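Local coordinates for protein pilin (Streptococcus pyogenes serotype M1, PDB 3GLD) that forms the backbone of the bacterial pilus, stacking into covalently joined columns needed for adhesion to host cells, aggregation and biofilm formation, at residues A[37-42]-A[66-71]; A[159-164]-A[281-286]. The protein carries 2 engineered substitutions. All blocks are in the same frame, centred on the assembly; numbering follows the deposited sequence.

In the fold
The two contacts lie in different domains of an elongated all-beta pilin, in series along the chain. Contact 1 joins antiparallel strands of the N-terminal domain; contact 2 joins parallel strands of the C-terminal one. Their centres are about 28 Å apart, and their nearest atoms, about 12 Å apart, do not touch. Each is near an isopeptide site of its own domain. The side chain of Phe41 is about 4 Å from that of Ala104, an engineered substitution at the position that promotes the Lys23-Asn155 cross-link in the natural protein; that bond is probably missing here. The side chain of Val164 is about 7 Å from that of Glu245, which promotes the Lys166-Asn290 cross-link.

Contact 1. Residues A[37-42]-A[66-71]; sequences TDFTFK and TKVTYT
Asp38 and Thr69 stand side by side in an antiparallel beta pairing within the Spy0128-like domain of the pilin. Thr37, Phe39 and Phe41 form hydrogen-bonded pairs with Tyr70, Val68 and Thr66; Asp38 and Thr40 form non-hydrogen-bonded pairs with Thr69 and Lys67.

The side chain of Asp38 carries the polar face. Its CB is 3.6 Å from Val68 O. Beyond it, CG is anti to the carbonyl carbon, beside the backbone N (chi1 -67°), and lies 3.6 Å from Thr69 OG1. The carboxylate reaches two neighbours on the partner strand. OD1 accepts a hydrogen bond of 2.6 Å from Thr69 OG1, while OD2 makes a 2.8 Å salt bridge with Lys67 NZ. Both donors meet their oxygens from above the carboxylate plane. Two separate donors thus restrict the rotation of the group.

Phe39, Phe41, Val68 and Tyr70 lie on the other face, which is buried. Val68 CG2 touches both phenylalanines, 3.8 Å from Phe39 CB and 3.8 Å from Phe41 CE2. The side chains of Phe39 and Tyr70 cross at about a right angle, with ring planes at 76°. Lys23 of strand 18-27, the lysine that forms the isopeptide bond to Asn155 in the natural protein, makes a cation-pi contact with Phe39 and also touches Phe41, Val68 and Tyr70. With Ala104 engineered in here, that bond is probably not formed. Tyr70 OH is hydrogen-bonded to Asn79 O. Within the aromatic pair, Tyr70 CD2 sits at the edge of the Phe39 ring, in its plane, 3.6 Å from CE2.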
loop_
_atom_site.group_PDB
_atom_site.type_symbol
_atom_site.label_atom_id
_atom_site.label_comp_id
_atom_site.label_asym_id
_atom_site.label_seq_id
_atom_site.Cartn_x
_atom_site.Cartn_y
_atom_site.Cartn_z
ATOM N N THR A 37 4.341 7.604 -1.494
ATOM C CA THR A 37 4.688 7.191 -2.853
ATOM C C THR A 37 3.729 7.832 -3.869
ATOM O O THR A 37 2.621 8.230 -3.519
ATOM C CB THR A 37 4.596 5.648 -3.011
ATOM O OG1 THR A 37 5.025 5.256 -4.324
ATOM C CG2 THR A 37 3.159 5.159 -2.804
ATOM N N ASP A 38 4.168 7.902 -5.123
ATOM C CA ASP A 38 3.273 8.185 -6.260
ATOM C C ASP A 38 2.789 6.898 -6.890
ATOM O O ASP A 38 3.419 5.852 -6.728
ATOM C CB ASP A 38 4.028 8.969 -7.329
ATOM C CG ASP A 38 4.403 10.366 -6.879
ATOM O OD1 ASP A 38 3.832 10.838 -5.870
ATOM O OD2 ASP A 38 5.283 10.987 -7.536
ATOM N N PHE A 39 1.667 6.974 -7.611
ATOM C CA PHE A 39 1.312 5.989 -8.622
ATOM C C PHE A 39 1.057 6.741 -9.931
ATOM O O PHE A 39 0.408 7.795 -9.922
ATOM C CB PHE A 39 0.078 5.175 -8.216
ATOM C CG PHE A 39 0.297 4.312 -7.013
ATOM C CD1 PHE A 39 1.049 3.147 -7.107
ATOM C CD2 PHE A 39 -0.201 4.694 -5.767
ATOM C CE1 PHE A 39 1.284 2.368 -5.980
ATOM C CE2 PHE A 39 0.020 3.918 -4.635
ATOM C CZ PHE A 39 0.752 2.750 -4.744
ATOM N N THR A 40 1.575 6.194 -11.031
ATOM C CA THR A 40 1.601 6.866 -12.312
ATOM C C THR A 40 0.738 6.102 -13.323
ATOM O O THR A 40 0.663 4.861 -13.304
ATOM C CB THR A 40 3.048 7.038 -12.839
ATOM O OG1 THR A 40 3.753 7.933 -11.978
ATOM C CG2 THR A 40 3.069 7.664 -14.251
ATOM N N PHE A 41 0.087 6.863 -14.198
ATOM C CA PHE A 41 -0.798 6.293 -15.212
ATOM C C PHE A 41 -0.423 6.881 -16.538
ATOM O O PHE A 41 -0.069 8.055 -16.626
ATOM C CB PHE A 41 -2.273 6.557 -14.867
ATOM C CG PHE A 41 -2.603 6.269 -13.422
ATOM C CD1 PHE A 41 -2.867 4.976 -12.999
ATOM C CD2 PHE A 41 -2.611 7.298 -12.480
ATOM C CE1 PHE A 41 -3.139 4.711 -11.664
ATOM C CE2 PHE A 41 -2.887 7.040 -11.145
ATOM C CZ PHE A 41 -3.151 5.740 -10.742
ATOM N N LYS A 42 -0.482 6.040 -17.565
ATOM C CA LYS A 42 -0.052 6.382 -18.897
ATOM C C LYS A 42 -1.231 6.236 -19.860
ATOM O O LYS A 42 -2.038 5.296 -19.743
ATOM C CB LYS A 42 1.068 5.422 -19.320
ATOM C CG LYS A 42 1.723 5.703 -20.678
ATOM C CD LYS A 42 2.828 4.666 -21.027
ATOM C CE LYS A 42 2.263 3.278 -21.320
ATOM N NZ LYS A 42 3.312 2.396 -21.941
ATOM N N THR A 66 0.061 10.854 -15.961
ATOM C CA THR A 66 -0.488 11.599 -14.851
ATOM C C THR A 66 -0.288 10.766 -13.582
ATOM O O THR A 66 -0.074 9.537 -13.644
ATOM C CB THR A 66 -1.983 11.946 -15.078
ATOM O OG1 THR A 66 -2.379 12.978 -14.164
ATOM C CG2 THR A 66 -2.892 10.716 -14.918
ATOM N N LYS A 67 -0.338 11.424 -12.429
ATOM C CA LYS A 67 -0.088 10.698 -11.189
ATOM C C LYS A 67 -0.995 11.081 -10.050
ATOM O O LYS A 67 -1.645 12.139 -10.084
ATOM C CB LYS A 67 1.377 10.790 -10.779
ATOM C CG LYS A 67 1.909 12.154 -10.610
ATOM C CD LYS A 67 3.326 12.077 -10.110
ATOM C CE LYS A 67 3.559 13.166 -9.080
ATOM N NZ LYS A 67 5.011 13.359 -8.905
ATOM N N VAL A 68 -1.080 10.169 -9.082
ATOM C CA VAL A 68 -1.663 10.439 -7.777
ATOM C C VAL A 68 -0.530 10.274 -6.756
ATOM O O VAL A 68 0.525 9.699 -7.075
ATOM C CB VAL A 68 -2.817 9.475 -7.451
ATOM C CG1 VAL A 68 -4.007 9.699 -8.398
ATOM C CG2 VAL A 68 -2.339 8.007 -7.498
ATOM N N THR A 69 -0.738 10.794 -5.555
ATOM C CA THR A 69 0.275 10.787 -4.506
ATOM C C THR A 69 -0.376 10.376 -3.198
ATOM O O THR A 69 -1.459 10.864 -2.851
ATOM C CB THR A 69 0.946 12.169 -4.337
ATOM O OG1 THR A 69 1.804 12.417 -5.449
ATOM C CG2 THR A 69 1.807 12.224 -3.071
ATOM N N TYR A 70 0.282 9.451 -2.501
ATOM C CA TYR A 70 -0.122 9.028 -1.166
ATOM C C TYR A 70 0.933 9.495 -0.158
ATOM O O TYR A 70 2.109 9.641 -0.506
ATOM C CB TYR A 70 -0.286 7.500 -1.128
ATOM C CG TYR A 70 -1.557 7.013 -1.789
ATOM C CD1 TYR A 70 -2.718 6.834 -1.050
ATOM C CD2 TYR A 70 -1.604 6.764 -3.162
ATOM C CE1 TYR A 70 -3.880 6.403 -1.635
ATOM C CE2 TYR A 70 -2.785 6.329 -3.774
ATOM C CZ TYR A 70 -3.915 6.155 -2.992
ATOM O OH TYR A 70 -5.092 5.728 -3.551
ATOM N N THR A 71 0.511 9.758 1.076
ATOM C CA THR A 71 1.452 10.042 2.184
ATOM C C THR A 71 1.021 9.327 3.445
ATOM O O THR A 71 -0.102 8.835 3.537
ATOM C CB THR A 71 1.553 11.553 2.575
ATOM O OG1 THR A 71 0.236 12.098 2.716
ATOM C CG2 THR A 71 2.378 12.354 1.594
#

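Contact 2. Residues A[159-164]-A[281-286]; sequences STTLTV and DKDMTI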
loop_
_atom_site.group_PDB
_atom_site.type_symbol
_atom_site.label_atom_id
_atom_site.label_comp_id
_atom_site.label_asym_id
_atom_site.label_seq_id
_atom_site.Cartn_x
_atom_site.Cartn_y
_atom_site.Cartn_z
ATOM N N SER A 159 0.824 -5.927 4.235
ATOM C CA SER A 159 1.721 -5.596 5.341
ATOM C C SER A 159 1.925 -6.882 6.113
ATOM O O SER A 159 1.421 -7.913 5.716
ATOM C CB SER A 159 1.158 -4.467 6.195
ATOM O OG SER A 159 -0.141 -4.774 6.631
ATOM N N THR A 160 2.705 -6.854 7.180
ATOM C CA THR A 160 3.066 -8.108 7.826
ATOM C C THR A 160 2.975 -8.023 9.359
ATOM O O THR A 160 2.460 -7.043 9.901
ATOM C CB THR A 160 4.455 -8.587 7.333
ATOM O OG1 THR A 160 4.702 -9.925 7.783
ATOM C CG2 THR A 160 5.581 -7.632 7.789
ATOM N N THR A 161 3.408 -9.077 10.054
ATOM C CA THR A 161 3.458 -9.051 11.515
ATOM C C THR A 161 4.823 -9.488 11.969
ATOM O O THR A 161 5.492 -10.269 11.264
ATOM C CB THR A 161 2.429 -9.990 12.164
ATOM O OG1 THR A 161 2.700 -11.337 11.743
ATOM C CG2 THR A 161 0.994 -9.590 11.770
ATOM N N LEU A 162 5.233 -8.969 13.137
ATOM C CA LEU A 162 6.373 -9.475 13.871
ATOM C C LEU A 162 5.941 -9.944 15.276
ATOM O O LEU A 162 5.385 -9.171 16.079
ATOM C CB LEU A 162 7.479 -8.419 13.956
ATOM C CG LEU A 162 8.605 -8.724 14.955
ATOM C CD1 LEU A 162 9.345 -9.949 14.527
ATOM C CD2 LEU A 162 9.552 -7.544 15.075
ATOM N N THR A 163 6.163 -11.228 15.548
ATOM C CA THR A 163 5.861 -11.824 16.857
ATOM C C THR A 163 7.182 -12.083 17.584
ATOM O O THR A 163 8.114 -12.643 17.016
ATOM C CB THR A 163 5.056 -13.127 16.677
ATOM O OG1 THR A 163 3.852 -12.818 15.981
ATOM C CG2 THR A 163 4.673 -13.818 18.028
ATOM N N VAL A 164 7.283 -11.628 18.829
ATOM C CA VAL A 164 8.473 -11.909 19.637
ATOM C C VAL A 164 8.070 -12.748 20.834
ATOM O O VAL A 164 7.183 -12.376 21.583
ATOM C CB VAL A 164 9.206 -10.606 20.114
ATOM C CG1 VAL A 164 10.492 -10.967 20.930
ATOM C CG2 VAL A 164 9.545 -9.715 18.923
ATOM N N ASP A 281 6.760 -9.735 3.097
ATOM C CA ASP A 281 5.341 -10.014 3.173
ATOM C C ASP A 281 5.011 -11.238 4.040
ATOM O O ASP A 281 3.844 -11.522 4.296
ATOM C CB ASP A 281 4.734 -10.141 1.766
ATOM C CG ASP A 281 5.279 -11.327 0.995
ATOM O OD1 ASP A 281 6.402 -11.810 1.278
ATOM O OD2 ASP A 281 4.577 -11.786 0.077
ATOM N N LYS A 282 6.032 -11.951 4.492
ATOM C CA LYS A 282 5.850 -13.132 5.321
ATOM C C LYS A 282 5.865 -12.775 6.822
ATOM O O LYS A 282 6.738 -12.037 7.279
ATOM C CB LYS A 282 6.980 -14.127 5.053
ATOM C CG LYS A 282 7.108 -14.565 3.585
ATOM C CD LYS A 282 5.955 -15.480 3.186
ATOM C CE LYS A 282 6.142 -16.052 1.769
ATOM N NZ LYS A 282 6.107 -14.994 0.740
ATOM N N ASP A 283 4.920 -13.337 7.569
ATOM C CA ASP A 283 4.841 -13.156 9.029
ATOM C C ASP A 283 6.138 -13.675 9.661
ATOM O O ASP A 283 6.635 -14.749 9.300
ATOM C CB ASP A 283 3.652 -13.924 9.590
ATOM C CG ASP A 283 2.315 -13.250 9.329
ATOM O OD1 ASP A 283 2.235 -11.993 9.326
ATOM O OD2 ASP A 283 1.304 -13.989 9.210
ATOM N N MET A 284 6.711 -12.895 10.571
ATOM C CA MET A 284 7.983 -13.253 11.187
ATOM C C MET A 284 7.786 -13.665 12.626
ATOM O O MET A 284 7.127 -12.950 13.373
ATOM C CB MET A 284 8.954 -12.068 11.117
ATOM C CG MET A 284 10.261 -12.275 11.926
ATOM S SD MET A 284 11.267 -13.640 11.319
ATOM C CE MET A 284 12.221 -12.810 10.030
ATOM N N THR A 285 8.391 -14.787 13.051
ATOM C CA THR A 285 8.375 -15.145 14.465
ATOM C C THR A 285 9.791 -15.305 14.996
ATOM O O THR A 285 10.578 -16.073 14.450
ATOM C CB THR A 285 7.571 -16.423 14.727
ATOM O OG1 THR A 285 6.249 -16.235 14.262
ATOM C CG2 THR A 285 7.497 -16.731 16.232
ATOM N N ILE A 286 10.098 -14.558 16.059
ATOM C CA ILE A 286 11.409 -14.547 16.666
ATOM C C ILE A 286 11.264 -14.967 18.126
ATOM O O ILE A 286 10.559 -14.317 18.906
ATOM C CB ILE A 286 12.074 -13.160 16.588
ATOM C CG1 ILE A 286 12.100 -12.676 15.127
ATOM C CG2 ILE A 286 13.468 -13.206 17.211
ATOM C CD1 ILE A 286 12.826 -11.375 14.907
HETATM O O HOH W 1 2.105 -11.383 6.501
HETATM O O HOH W 2 4.210 -12.896 13.292
#
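Asp283 OD1 is approached by two protein donors and a water. Thr161 OG1 gives it the shortest bond, 2.5 Å, from well above the carboxylate plane. The Thr161 N-H adds a weak, bent bond to OD1, with an angle of 123° at the hydrogen. A water near Asp281 O and Thr160 OG1 may add a weak third bond. One oxygen thus joins the loop at Asp283 to the strand at Thr161. Thr161 OG1 lies between its own backbone N and carbonyl carbon (chi1 61°), which brings it against the aspartate.

A second water bridges the strands farther along. It donates to Thr161 OG1 and to Met284 O, 2.9 Å from the latter, and is hydrogen-bonded to Thr163 OG1. Met284 O therefore has two donors, since Thr163 N also binds it at 2.9 Å. Thr160 OG1 comes 3.0 Å from Lys282 O, a weak bond at best.

Regular parallel pairing starts at Leu162 and Met284. Met284 N binds Thr161 O, and Ile286 N binds Thr163 O, 2.9 Å away. On the face that bears Leu162, Met284 and Ile286, the first two lie side by side, pointing the same way. Leu162 CD1 does the touching, 3.6 Å from Met284 CG and 3.8 Å from Ile286 CD1. Leu162, Met284 and Ile286 also pack on Tyr241 of strand 240-245. The two strands run on to Lys166 and Asn290, whose side chains are joined by the isopeptide bond. Such a link between parallel first and last strands of a domain is characteristic of isopeptide-containing pilin domains.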